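Local coordinates for protein lactaldehyde dehydrogenase (Escherichia coli, PDB 2IMP) that catalyses the irreversible NAD-dependent oxidation of L-lactaldehyde, formed in fucose and rhamnose breakdown, to L-lactate, and also oxidises glycolaldehyde to glycolate, at residues A[148-153]-A[173-178]; A[183-188]-A[202-207]. All coordinates share one frame; numbering follows the deposited sequence.

How the interactions relate
Interactions 1 and 2 follow one another along the chain and share one sheet, their centres about 8 Å apart. Strand 172-176 belongs to interaction 1 and lies beside strand 202-204 of interaction 2; probable hydrogen bonds join it to that strand and the residue after it, Ile175 N to Asn203 O at 2.7 Å and Ile175 O to Val205 N at 2.8 Å. Interaction 1 meets the cofactor directly, and the side chain of its Pro151 is about 6 Å from the bound lactic acid. Interaction 2 lies one strand further from the cofactor: the side chain of Leu206 is about 4 Å from that of Pro177 and about 9 Å from the cofactor.

Interaction 1: residues A[148-153]-A[173-178]. With NAI (1,4-dihydronicotinamide adenine dinucleotide), chain D.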
loop_
_atom_site.group_PDB
_atom_site.type_symbol
_atom_site.label_atom_id
_atom_site.label_comp_id
_atom_site.label_asym_id
_atom_site.label_seq_id
_atom_site.Cartn_x
_atom_site.Cartn_y
_atom_site.Cartn_z
ATOM N N GLY A 148 7.984 17.612 21.201
ATOM C CA GLY A 148 7.593 18.573 20.195
ATOM C C GLY A 148 7.951 19.985 20.608
ATOM O O GLY A 148 7.618 20.442 21.702
ATOM N N ILE A 149 8.650 20.669 19.719
ATOM C CA ILE A 149 9.057 22.042 19.941
ATOM C C ILE A 149 8.336 22.951 18.924
ATOM O O ILE A 149 8.554 22.832 17.716
ATOM C CB ILE A 149 10.587 22.146 19.810
ATOM C CG1 ILE A 149 11.241 21.174 20.803
ATOM C CG2 ILE A 149 11.040 23.560 20.070
ATOM C CD1 ILE A 149 12.748 21.068 20.688
ATOM N N LEU A 150 7.479 23.837 19.421
ATOM C CA LEU A 150 6.672 24.672 18.539
ATOM C C LEU A 150 7.089 26.145 18.324
ATOM O O LEU A 150 7.688 26.775 19.194
ATOM C CB LEU A 150 5.221 24.639 19.020
ATOM C CG LEU A 150 4.761 23.310 19.625
ATOM C CD1 LEU A 150 3.329 23.472 20.114
ATOM C CD2 LEU A 150 4.874 22.178 18.600
ATOM N N PRO A 151 6.742 26.696 17.149
ATOM C CA PRO A 151 7.027 28.069 16.734
ATOM C C PRO A 151 5.845 28.991 17.122
ATOM O O PRO A 151 4.836 28.515 17.652
ATOM C CB PRO A 151 7.168 27.933 15.227
ATOM C CG PRO A 151 6.049 26.990 14.915
ATOM C CD PRO A 151 6.181 25.929 16.021
ATOM N N TRP A 152 5.975 30.288 16.850
ATOM C CA TRP A 152 4.905 31.237 17.173
ATOM C C TRP A 152 3.763 31.297 16.139
ATOM O O TRP A 152 2.659 31.735 16.461
ATOM C CB TRP A 152 5.451 32.652 17.345
ATOM C CG TRP A 152 6.128 33.145 16.141
ATOM C CD1 TRP A 152 7.385 33.040 15.908
ATOM C CD2 TRP A 152 5.542 33.765 14.984
ATOM N NE1 TRP A 152 7.719 33.553 14.667
ATOM C CE2 TRP A 152 6.597 34.017 14.077
ATOM C CE3 TRP A 152 4.260 34.138 14.638
ATOM C CZ2 TRP A 152 6.395 34.606 12.833
ATOM C CZ3 TRP A 152 4.054 34.722 13.405
ATOM C CH2 TRP A 152 5.124 34.960 12.515
ATOM N N ASN A 153 4.048 30.881 14.906
ATOM C CA ASN A 153 3.043 30.874 13.845
ATOM C C ASN A 153 2.196 29.579 13.873
ATOM O O ASN A 153 2.745 28.479 13.936
ATOM C CB ASN A 153 3.723 31.034 12.480
ATOM C CG ASN A 153 2.757 31.481 11.398
ATOM O OD1 ASN A 153 2.054 32.481 11.555
ATOM N ND2 ASN A 153 2.719 30.746 10.289
ATOM N N ILE A 173 4.134 11.993 24.746
ATOM C CA ILE A 173 4.817 13.182 24.286
ATOM C C ILE A 173 4.992 14.310 25.313
ATOM O O ILE A 173 4.214 14.451 26.260
ATOM C CB ILE A 173 4.076 13.752 23.038
ATOM C CG1 ILE A 173 4.964 14.742 22.277
ATOM C CG2 ILE A 173 2.789 14.441 23.471
ATOM C CD1 ILE A 173 4.304 15.291 21.000
ATOM N N VAL A 174 6.055 15.071 25.103
ATOM C CA VAL A 174 6.371 16.242 25.890
ATOM C C VAL A 174 6.490 17.427 24.942
ATOM O O VAL A 174 7.358 17.449 24.064
ATOM C CB VAL A 174 7.711 16.121 26.650
ATOM C CG1 VAL A 174 7.987 17.429 27.395
ATOM C CG2 VAL A 174 7.669 14.957 27.630
ATOM N N ILE A 175 5.606 18.395 25.101
ATOM C CA ILE A 175 5.615 19.552 24.237
ATOM C C ILE A 175 6.074 20.872 24.884
ATOM O O ILE A 175 5.771 21.153 26.046
ATOM C CB ILE A 175 4.203 19.769 23.636
ATOM C CG1 ILE A 175 3.942 18.715 22.558
ATOM C CG2 ILE A 175 4.063 21.187 23.099
ATOM C CD1 ILE A 175 2.568 18.776 21.972
ATOM N N LYS A 176 6.832 21.647 24.117
ATOM C CA LYS A 176 7.259 22.971 24.546
ATOM C C LYS A 176 6.817 24.010 23.521
ATOM O O LYS A 176 7.303 24.023 22.392
ATOM C CB LYS A 176 8.774 23.092 24.706
ATOM C CG LYS A 176 9.161 24.452 25.323
ATOM C CD LYS A 176 10.637 24.788 25.185
ATOM C CE LYS A 176 10.950 25.430 23.848
ATOM N NZ LYS A 176 10.296 26.773 23.700
ATOM N N PRO A 177 5.863 24.870 23.891
ATOM C CA PRO A 177 5.422 25.875 22.928
ATOM C C PRO A 177 6.487 26.983 22.838
ATOM O O PRO A 177 7.424 27.011 23.635
ATOM C CB PRO A 177 4.131 26.383 23.548
ATOM C CG PRO A 177 4.475 26.381 25.028
ATOM C CD PRO A 177 5.205 25.048 25.201
ATOM N N SER A 178 6.356 27.862 21.853
ATOM C CA SER A 178 7.279 28.983 21.754
ATOM C C SER A 178 7.097 29.903 22.974
ATOM O O SER A 178 5.976 30.026 23.477
ATOM C CB SER A 178 6.997 29.790 20.481
ATOM O OG SER A 178 7.527 31.106 20.573
HETATM P PA NAI D . 12.444 29.479 16.198
HETATM O O1A NAI D . 13.288 28.376 15.710
HETATM O O2A NAI D . 13.253 30.704 16.637
HETATM O O5B NAI D . 11.543 28.951 17.406
HETATM C C5B NAI D . 10.688 27.821 17.317
HETATM C C4B NAI D . 10.830 26.898 18.538
HETATM O O4B NAI D . 12.152 26.366 18.639
HETATM C C3B NAI D . 10.563 27.585 19.887
HETATM O O3B NAI D . 9.770 26.741 20.717
HETATM C C2B NAI D . 11.960 27.851 20.413
HETATM O O2B NAI D . 12.064 28.044 21.799
HETATM C C1B NAI D . 12.720 26.648 19.916
HETATM N N9A NAI D . 14.192 26.868 19.799
HETATM C C8A NAI D . 14.913 27.983 19.372
HETATM N N7A NAI D . 16.248 27.696 19.451
HETATM C C5A NAI D . 16.392 26.436 19.917
HETATM C C6A NAI D . 17.520 25.634 20.190
HETATM N N6A NAI D . 18.752 26.101 20.000
HETATM N N1A NAI D . 17.334 24.331 20.675
HETATM C C2A NAI D . 16.042 23.826 20.882
HETATM N N3A NAI D . 14.925 24.630 20.607
HETATM C C4A NAI D . 15.102 25.907 20.130
HETATM O O3 NAI D . 11.454 29.820 14.982
HETATM P PN NAI D . 10.159 30.782 15.007
HETATM O O1N NAI D . 9.258 30.426 16.118
HETATM O O2N NAI D . 9.581 30.761 13.621
HETATM O O5D NAI D . 10.867 32.220 15.233
HETATM C C5D NAI D . 10.885 32.942 16.439
HETATM C C4D NAI D . 11.702 34.190 16.193
HETATM O O4D NAI D . 11.972 34.822 17.442
HETATM C C3D NAI D . 13.062 34.221 15.460
HETATM O O3D NAI D . 12.906 34.768 14.165
HETATM C C2D NAI D . 13.981 35.042 16.327
HETATM O O2D NAI D . 14.806 35.913 15.587
HETATM C C1D NAI D . 13.019 35.748 17.251
HETATM N N1N NAI D . 13.699 36.152 18.523
HETATM C C2N NAI D . 13.759 35.206 19.552
HETATM C C3N NAI D . 14.390 35.542 20.780
HETATM C C7N NAI D . 14.462 34.536 21.906
HETATM O O7N NAI D . 15.084 34.904 23.092
HETATM N N7N NAI D . 13.958 33.303 21.823
HETATM C C4N NAI D . 14.949 36.855 20.931
HETATM C C5N NAI D . 14.878 37.805 19.870
HETATM C C6N NAI D . 14.242 37.434 18.663
HETATM O O HOH W 1 3.861 27.895 20.307
#
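Gly148 pairs with Ile175 and Ile149 with Lys176 in the last rungs of a parallel strand pairing that ends at the adenosine ribose of the bound NADH. Gly148 N donates to Val174 O, Lys176 N to Gly148 O in a nearly straight bond (2.8 Å, 171°), and Leu150 N to Lys176 O. A side chain on Gly148 would press on Ile175. Lys176 carries the contact to the cofactor. Its CB lies 4.2 Å from Gly148 O; CG, anti to the backbone N (chi1 -173°), packs against Val205 O, and bends at chi3 and chi4 carry the amine forward to Pro177 O and the ribose. CE passes CG2 of Ile149 at 4.2 Å and comes near both ribose hydroxyls. NZ reaches O2B at 2.9 Å and O3B at 3.0 Å, and bonds also to Pro177 O and Gly207 O. Four oxygens are more than its three protons can serve singly, so the two hydroxyls probably share one; rotation of the ammonium is likely to be restricted. O3B is held a second time, donating to Leu150 O at 2.6 Å. Ser178 CB packs against Leu150 O, while its OG bonds to Phe180 N. A water bridges Pro151 O and Ser178 N. Trp152 N makes a weak bond to phosphate oxygen O1N (3.4 Å), and O5D, which joins that phosphate to the nicotinamide ribose, lies in plane at the edge of the Trp152 indole. Just past the strand end, 3.8 Å separates Leu150 CD1 from CG2 of Ile175, whose side chain lies on the face away from Lys176. Both side chains rest on Ile159 of helix 155-168, the crossover helix linking strand 134-149 to strand 172-176 in this beta-alpha-beta unit, while strand 202-204 flanks strand 172-176 and Lys176 leans on helix 209-218.

Interaction 2: residues A[183-188]-A[202-207]; sequences NNAIAF and FNLVLG
Phe188 and Phe202 both hold CG anti to the backbone N, which extends each ring into the interface of helix and strand until they meet. CD1 of Phe188 lies 3.6 Å from CZ of Phe202, and CE1 of Phe188 sits over one face of the Phe202 ring, offset toward its rim. The rings meet at a slant, centroids 5.1 Å apart and planes at 36°. Leu204, two residues along the strand, also has its CG anti to N and sends its two methyls to different partners: CD1 meets the Ala185 CB at 3.9 Å, while CD2 lies 3.6 Å from Ala185 O and 3.7 Å from Ile186 CD1. The small Ala185 lets this branched end come close to the helix backbone. Ile186 bends at chi2 (-65°), turning CD1 toward the strand, where it also reaches Leu206 CD1 at 4.0 Å; its chain crosses those of both leucines at about a right angle. No hydrogen bond joins 183-188 to 202-207, and the contact is wholly apolar between side chains. An alanine in place of Phe202 is likely to leave the Phe188 ring without the aromatic face it rests on and to open a gap between helix and strand. Phe188 also leans on Ile159 and Met163 of helix 155-168, and Pro177 touches Ala185, Leu204 and Leu206. Helix 183-195 runs at 147° to strand 202-204, with the short axes 9.7 Å apart. This near-antiparallel lie of a crossover helix over its sheet belongs to the beta-alpha-beta unit of strand 172-176, helix 183-195 and strand 202-204, a parallel part of the Rossmann-like cofactor-binding domain of aldehyde dehydrogenases.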
loop_
_atom_site.group_PDB
_atom_site.type_symbol
_atom_site.label_atom_id
_atom_site.label_comp_id
_atom_site.label_asym_id
_atom_site.label_seq_id
_atom_site.Cartn_x
_atom_site.Cartn_y
_atom_site.Cartn_z
ATOM N N ASN A 183 0.308 30.722 25.759
ATOM C CA ASN A 183 -1.052 30.749 26.281
ATOM C C ASN A 183 -2.032 29.753 25.660
ATOM O O ASN A 183 -2.751 29.059 26.382
ATOM C CB ASN A 183 -1.610 32.165 26.206
ATOM C CG ASN A 183 -0.802 33.129 27.038
ATOM O OD1 ASN A 183 -0.178 32.724 28.017
ATOM N ND2 ASN A 183 -0.811 34.402 26.666
ATOM N N ASN A 184 -2.053 29.698 24.334
ATOM C CA ASN A 184 -2.918 28.756 23.649
ATOM C C ASN A 184 -2.567 27.307 24.044
ATOM O O ASN A 184 -3.439 26.442 24.112
ATOM C CB ASN A 184 -2.783 28.930 22.134
ATOM C CG ASN A 184 -1.397 28.594 21.634
ATOM O OD1 ASN A 184 -1.075 27.412 21.418
ATOM N ND2 ASN A 184 -0.564 29.595 21.454
ATOM N N ALA A 185 -1.284 27.076 24.317
ATOM C CA ALA A 185 -0.813 25.759 24.723
ATOM C C ALA A 185 -1.268 25.388 26.147
ATOM O O ALA A 185 -1.538 24.223 26.443
ATOM C CB ALA A 185 0.697 25.693 24.629
ATOM N N ILE A 186 -1.326 26.390 27.023
ATOM C CA ILE A 186 -1.808 26.160 28.374
ATOM C C ILE A 186 -3.289 25.761 28.322
ATOM O O ILE A 186 -3.733 24.872 29.035
ATOM C CB ILE A 186 -1.654 27.430 29.263
ATOM C CG1 ILE A 186 -0.193 27.598 29.682
ATOM C CG2 ILE A 186 -2.554 27.324 30.506
ATOM C CD1 ILE A 186 0.315 26.487 30.573
ATOM N N ALA A 187 -4.035 26.440 27.456
ATOM C CA ALA A 187 -5.439 26.122 27.284
ATOM C C ALA A 187 -5.600 24.675 26.752
ATOM O O ALA A 187 -6.520 23.953 27.133
ATOM C CB ALA A 187 -6.088 27.119 26.332
ATOM N N PHE A 188 -4.682 24.268 25.878
ATOM C CA PHE A 188 -4.716 22.905 25.362
ATOM C C PHE A 188 -4.489 21.899 26.502
ATOM O O PHE A 188 -5.171 20.878 26.587
ATOM C CB PHE A 188 -3.648 22.709 24.273
ATOM C CG PHE A 188 -3.745 21.380 23.561
ATOM C CD1 PHE A 188 -3.339 20.203 24.184
ATOM C CD2 PHE A 188 -4.247 21.311 22.266
ATOM C CE1 PHE A 188 -3.437 18.973 23.525
ATOM C CE2 PHE A 188 -4.350 20.088 21.600
ATOM C CZ PHE A 188 -3.941 18.919 22.230
ATOM N N PHE A 202 0.526 13.098 27.783
ATOM C CA PHE A 202 0.705 14.448 27.259
ATOM C C PHE A 202 1.282 15.378 28.336
ATOM O O PHE A 202 0.675 15.572 29.388
ATOM C CB PHE A 202 -0.609 15.058 26.753
ATOM C CG PHE A 202 -0.449 16.462 26.196
ATOM C CD1 PHE A 202 -0.129 16.666 24.856
ATOM C CD2 PHE A 202 -0.611 17.579 27.018
ATOM C CE1 PHE A 202 0.046 17.962 24.341
ATOM C CE2 PHE A 202 -0.439 18.881 26.517
ATOM C CZ PHE A 202 -0.117 19.073 25.174
ATOM N N ASN A 203 2.456 15.927 28.061
ATOM C CA ASN A 203 3.122 16.821 28.992
ATOM C C ASN A 203 3.473 18.178 28.356
ATOM O O ASN A 203 3.859 18.242 27.185
ATOM C CB ASN A 203 4.411 16.164 29.505
ATOM C CG ASN A 203 4.180 14.776 30.064
ATOM O OD1 ASN A 203 3.915 14.608 31.259
ATOM N ND2 ASN A 203 4.274 13.766 29.202
ATOM N N LEU A 204 3.326 19.251 29.120
ATOM C CA LEU A 204 3.656 20.567 28.606
ATOM C C LEU A 204 4.730 21.272 29.437
ATOM O O LEU A 204 4.522 21.551 30.619
ATOM C CB LEU A 204 2.408 21.459 28.551
ATOM C CG LEU A 204 2.609 22.840 27.899
ATOM C CD1 LEU A 204 2.564 22.702 26.388
ATOM C CD2 LEU A 204 1.520 23.805 28.345
ATOM N N VAL A 205 5.888 21.519 28.837
ATOM C CA VAL A 205 6.937 22.235 29.553
ATOM C C VAL A 205 7.142 23.644 28.973
ATOM O O VAL A 205 6.968 23.850 27.774
ATOM C CB VAL A 205 8.267 21.442 29.565
ATOM C CG1 VAL A 205 8.090 20.173 30.395
ATOM C CG2 VAL A 205 8.701 21.102 28.148
ATOM N N LEU A 206 7.483 24.602 29.828
ATOM C CA LEU A 206 7.633 25.981 29.383
ATOM C C LEU A 206 9.028 26.595 29.555
ATOM O O LEU A 206 9.672 26.412 30.590
ATOM C CB LEU A 206 6.602 26.844 30.113
ATOM C CG LEU A 206 5.155 26.350 29.991
ATOM C CD1 LEU A 206 4.280 27.029 31.028
ATOM C CD2 LEU A 206 4.641 26.615 28.581
ATOM N N GLY A 207 9.475 27.329 28.538
ATOM C CA GLY A 207 10.781 27.958 28.609
ATOM C C GLY A 207 11.385 28.329 27.268
ATOM O O GLY A 207 10.712 28.320 26.230
#